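Local coordinates for 6-carboxyhexanoate--coa ligase (Bacillus subtilis, PDB 5FLG), which belongs to the 6-carboxyhexanoate--CoA ligase family, also called pimeloyl-CoA synthases, and binds phosphoaminophosphonic acid-adenylate ester, pimelic acid and magnesium, at residues His169-Glu174 with Ser195-Tyr200. Sequence-based numbering, arbitrary orientation.
Sequences HSRIKE and SDDPDY. With MG (magnesium ion), chain F; PML (pimelic acid), chain C; ANP (phosphoaminophosphonic acid-adenylate ester), chain D.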
loop_
_atom_site.group_PDB
_atom_site.type_symbol
_atom_site.label_atom_id
_atom_site.label_comp_id
_atom_site.label_asym_id
_atom_site.label_seq_id
_atom_site.Cartn_x
_atom_site.Cartn_y
_atom_site.Cartn_z
ATOM N N HIS A 169 7.117 -3.494 -25.697
ATOM C CA HIS A 169 7.690 -3.269 -24.376
ATOM C C HIS A 169 6.712 -2.630 -23.426
ATOM O O HIS A 169 5.910 -1.737 -23.812
ATOM C CB HIS A 169 8.929 -2.381 -24.480
ATOM C CG HIS A 169 10.054 -3.005 -25.243
ATOM N ND1 HIS A 169 10.973 -2.259 -25.954
ATOM C CD2 HIS A 169 10.384 -4.304 -25.447
ATOM C CE1 HIS A 169 11.835 -3.071 -26.544
ATOM N NE2 HIS A 169 11.502 -4.318 -26.249
ATOM N N SER A 170 6.797 -3.047 -22.169
ATOM C CA SER A 170 5.950 -2.505 -21.130
ATOM C C SER A 170 6.055 -0.981 -21.000
ATOM O O SER A 170 5.086 -0.335 -20.631
ATOM C CB SER A 170 6.337 -3.105 -19.798
ATOM O OG SER A 170 6.131 -4.489 -19.833
ATOM N N ARG A 171 7.280 -0.470 -21.077
ATOM C CA ARG A 171 7.513 0.967 -21.022
ATOM C C ARG A 171 6.575 1.686 -22.012
ATOM O O ARG A 171 6.089 2.801 -21.728
ATOM C CB ARG A 171 8.972 1.288 -21.399
ATOM C CG ARG A 171 9.947 1.300 -20.240
ATOM C CD ARG A 171 11.241 1.996 -20.629
ATOM N NE ARG A 171 12.184 2.140 -19.507
ATOM C CZ ARG A 171 13.226 1.339 -19.311
ATOM N NH1 ARG A 171 13.395 0.292 -20.102
ATOM N NH2 ARG A 171 14.062 1.523 -18.293
ATOM N N ILE A 172 6.473 1.140 -23.222
ATOM C CA ILE A 172 5.750 1.840 -24.297
ATOM C C ILE A 172 4.255 1.735 -24.050
ATOM O O ILE A 172 3.517 2.742 -24.105
ATOM C CB ILE A 172 6.098 1.297 -25.685
ATOM C CG1 ILE A 172 7.552 1.592 -26.020
ATOM C CG2 ILE A 172 5.165 1.868 -26.740
ATOM C CD1 ILE A 172 8.102 0.730 -27.146
ATOM N N LYS A 173 3.835 0.562 -23.603
ATOM C CA LYS A 173 2.438 0.386 -23.202
ATOM C C LYS A 173 2.000 1.385 -22.121
ATOM O O LYS A 173 0.969 2.041 -22.244
ATOM C CB LYS A 173 2.197 -1.002 -22.696
ATOM C CG LYS A 173 0.726 -1.278 -22.496
ATOM C CD LYS A 173 0.508 -2.695 -21.990
ATOM C CE LYS A 173 1.290 -2.933 -20.715
ATOM N NZ LYS A 173 0.725 -4.068 -19.997
ATOM N N GLU A 174 2.836 1.539 -21.105
ATOM C CA GLU A 174 2.553 2.449 -20.025
ATOM C C GLU A 174 2.573 3.898 -20.478
ATOM O O GLU A 174 1.638 4.628 -20.222
ATOM C CB GLU A 174 3.510 2.214 -18.846
ATOM C CG GLU A 174 3.212 0.919 -18.086
ATOM C CD GLU A 174 4.411 0.342 -17.290
ATOM O OE1 GLU A 174 5.494 0.970 -17.194
ATOM O OE2 GLU A 174 4.265 -0.761 -16.745
ATOM N N SER A 195 12.641 9.582 -19.772
ATOM C CA SER A 195 12.722 8.722 -18.637
ATOM C C SER A 195 13.694 9.271 -17.612
ATOM O O SER A 195 14.738 9.812 -17.968
ATOM C CB SER A 195 13.208 7.304 -19.073
ATOM O OG SER A 195 13.068 6.418 -17.975
ATOM N N ASP A 196 13.441 8.984 -16.346
ATOM C CA ASP A 196 14.458 9.164 -15.308
ATOM C C ASP A 196 15.248 7.840 -15.061
ATOM O O ASP A 196 16.083 7.793 -14.167
ATOM C CB ASP A 196 13.837 9.645 -13.994
ATOM C CG ASP A 196 12.699 8.719 -13.501
ATOM O OD1 ASP A 196 12.209 7.892 -14.308
ATOM O OD2 ASP A 196 12.301 8.816 -12.313
ATOM N N ASP A 197 15.100 6.856 -15.930
ATOM C CA ASP A 197 15.944 5.625 -15.835
ATOM C C ASP A 197 17.332 5.840 -16.494
ATOM O O ASP A 197 17.415 6.337 -17.613
ATOM C CB ASP A 197 15.268 4.463 -16.546
ATOM C CG ASP A 197 13.889 4.104 -15.971
ATOM O OD1 ASP A 197 13.411 4.689 -14.963
ATOM O OD2 ASP A 197 13.224 3.264 -16.615
ATOM N N PRO A 198 18.408 5.291 -15.893
ATOM C CA PRO A 198 19.724 5.502 -16.494
ATOM C C PRO A 198 19.918 4.720 -17.789
ATOM O O PRO A 198 20.810 5.018 -18.570
ATOM C CB PRO A 198 20.697 5.032 -15.399
ATOM C CG PRO A 198 19.897 4.118 -14.543
ATOM C CD PRO A 198 18.506 4.695 -14.546
ATOM N N ASP A 199 19.034 3.791 -18.072
ATOM C CA ASP A 199 19.311 2.818 -19.124
ATOM C C ASP A 199 18.226 2.893 -20.187
ATOM O O ASP A 199 18.086 1.973 -20.988
ATOM C CB ASP A 199 19.375 1.412 -18.545
ATOM C CG ASP A 199 18.172 1.098 -17.659
ATOM O OD1 ASP A 199 17.416 2.029 -17.235
ATOM O OD2 ASP A 199 17.953 -0.099 -17.429
ATOM N N TYR A 200 17.559 4.047 -20.287
ATOM C CA TYR A 200 16.565 4.237 -21.351
ATOM C C TYR A 200 16.465 5.688 -21.790
ATOM O O TYR A 200 16.143 6.574 -20.975
ATOM C CB TYR A 200 15.219 3.746 -20.864
ATOM C CG TYR A 200 14.249 3.494 -21.975
ATOM C CD1 TYR A 200 14.315 2.325 -22.730
ATOM C CD2 TYR A 200 13.314 4.471 -22.341
ATOM C CE1 TYR A 200 13.416 2.083 -23.755
ATOM C CE2 TYR A 200 12.468 4.277 -23.418
ATOM C CZ TYR A 200 12.514 3.092 -24.122
ATOM O OH TYR A 200 11.602 2.866 -25.118
HETATM MG MG MG F . 11.564 5.743 -14.279
HETATM C C1 PML C . 8.694 5.086 -25.543
HETATM O O11 PML C . 7.822 5.354 -26.432
HETATM O O12 PML C . 9.590 4.195 -25.757
HETATM C C2 PML C . 8.876 6.128 -24.424
HETATM C C3 PML C . 8.781 5.640 -22.987
HETATM C C4 PML C . 9.661 6.434 -22.005
HETATM C C5 PML C . 8.941 6.941 -20.769
HETATM C C6 PML C . 9.652 6.642 -19.452
HETATM C C7 PML C . 9.843 5.140 -19.226
HETATM O O71 PML C . 8.833 4.397 -19.192
HETATM O O72 PML C . 10.991 4.702 -18.962
HETATM P PG ANP D . 9.129 3.415 -13.521
HETATM O O1G ANP D . 9.195 2.248 -12.574
HETATM O O2G ANP D . 10.460 3.718 -14.152
HETATM O O3G ANP D . 8.039 3.366 -14.542
HETATM P PB ANP D . 7.977 6.117 -13.074
HETATM O O1B ANP D . 6.745 5.668 -13.778
HETATM O O2B ANP D . 7.972 7.019 -11.897
HETATM N N3B ANP D . 8.789 4.718 -12.467
HETATM P PA ANP D . 8.923 6.637 -15.741
HETATM O O1A ANP D . 10.248 6.534 -16.344
HETATM O O2A ANP D . 7.785 5.731 -16.116
HETATM O O3A ANP D . 9.027 6.736 -14.139
HETATM O "O5'" ANP D . 8.462 8.189 -16.060
HETATM C "C5'" ANP D . 9.414 9.209 -16.161
HETATM C "C4'" ANP D . 8.936 10.433 -15.375
HETATM O "O4'" ANP D . 7.641 10.813 -15.858
HETATM C "C3'" ANP D . 8.782 10.136 -13.892
HETATM O "O3'" ANP D . 9.964 10.460 -13.169
HETATM C "C2'" ANP D . 7.679 11.068 -13.483
HETATM O "O2'" ANP D . 8.227 12.376 -13.310
HETATM C "C1'" ANP D . 6.816 11.065 -14.713
HETATM N N9 ANP D . 5.755 10.067 -14.542
HETATM C C8 ANP D . 5.858 8.692 -14.611
HETATM N N7 ANP D . 4.635 8.128 -14.478
HETATM C C5 ANP D . 3.748 9.151 -14.280
HETATM C C6 ANP D . 2.306 9.293 -14.025
HETATM N N6 ANP D . 1.499 8.234 -13.916
HETATM N N1 ANP D . 1.785 10.534 -13.901
HETATM C C2 ANP D . 2.563 11.621 -13.968
HETATM N N3 ANP D . 3.873 11.601 -14.264
HETATM C C4 ANP D . 4.507 10.405 -14.312
HETATM O O HOH W 1 11.313 5.942 -11.791
#
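Asp-197 OD2 takes two N-H groups of Arg-171: a nearly straight bond from NH2 at 2.6 Å (162°), made through the lone pair that faces away from OD1, and a weak, bent one from NE. The acid lies at the guanidinium edge, near its plane, although its carboxylate plane is turned well away from that of the guanidinium. NE also donates to pimelic acid O72 at 2.9 Å, so two anionic groups share this edge. With CG anti to its carbonyl carbon (chi1 -89°) and the chain extended to NE, Arg-171 reaches from the first turn of helix 170-184 across Tyr-200. Its CD sits 3.5 Å from the centroid of the Tyr-200 ring, a CH-pi contact almost on the ring normal, and the guanidinium lies over Tyr-200 CB and CD1, its plane only 11° from the ring's. At the far end of that ring, Tyr-200 OH donates a very short bond, 2.5 Å, to pimelic acid O12, which Ile-172 CG1 also touches. Asp-199 OD1 completes the salt-bridge network obliquely, at 3.6 Å from Arg-171 NH2, but it is hydrogen-bonded to Ser-55. Asp-197 OD1 and Asp-196 OD1 each bind magnesium at 2.2 Å, alongside O2G and O1A of phosphoaminophosphonic acid-adenylate ester and a water. An ST turn, with Asp-197 N donating to Ser-195 OG at 2.9 Å, shapes the start of the loop after strand 188-194. Asp-197 thus bridges magnesium and Arg-171, whose positive charge, facing Asp-197, Asp-199 and pimelic acid O72, would offset part of the repulsion between these acidic groups near the ligand phosphates.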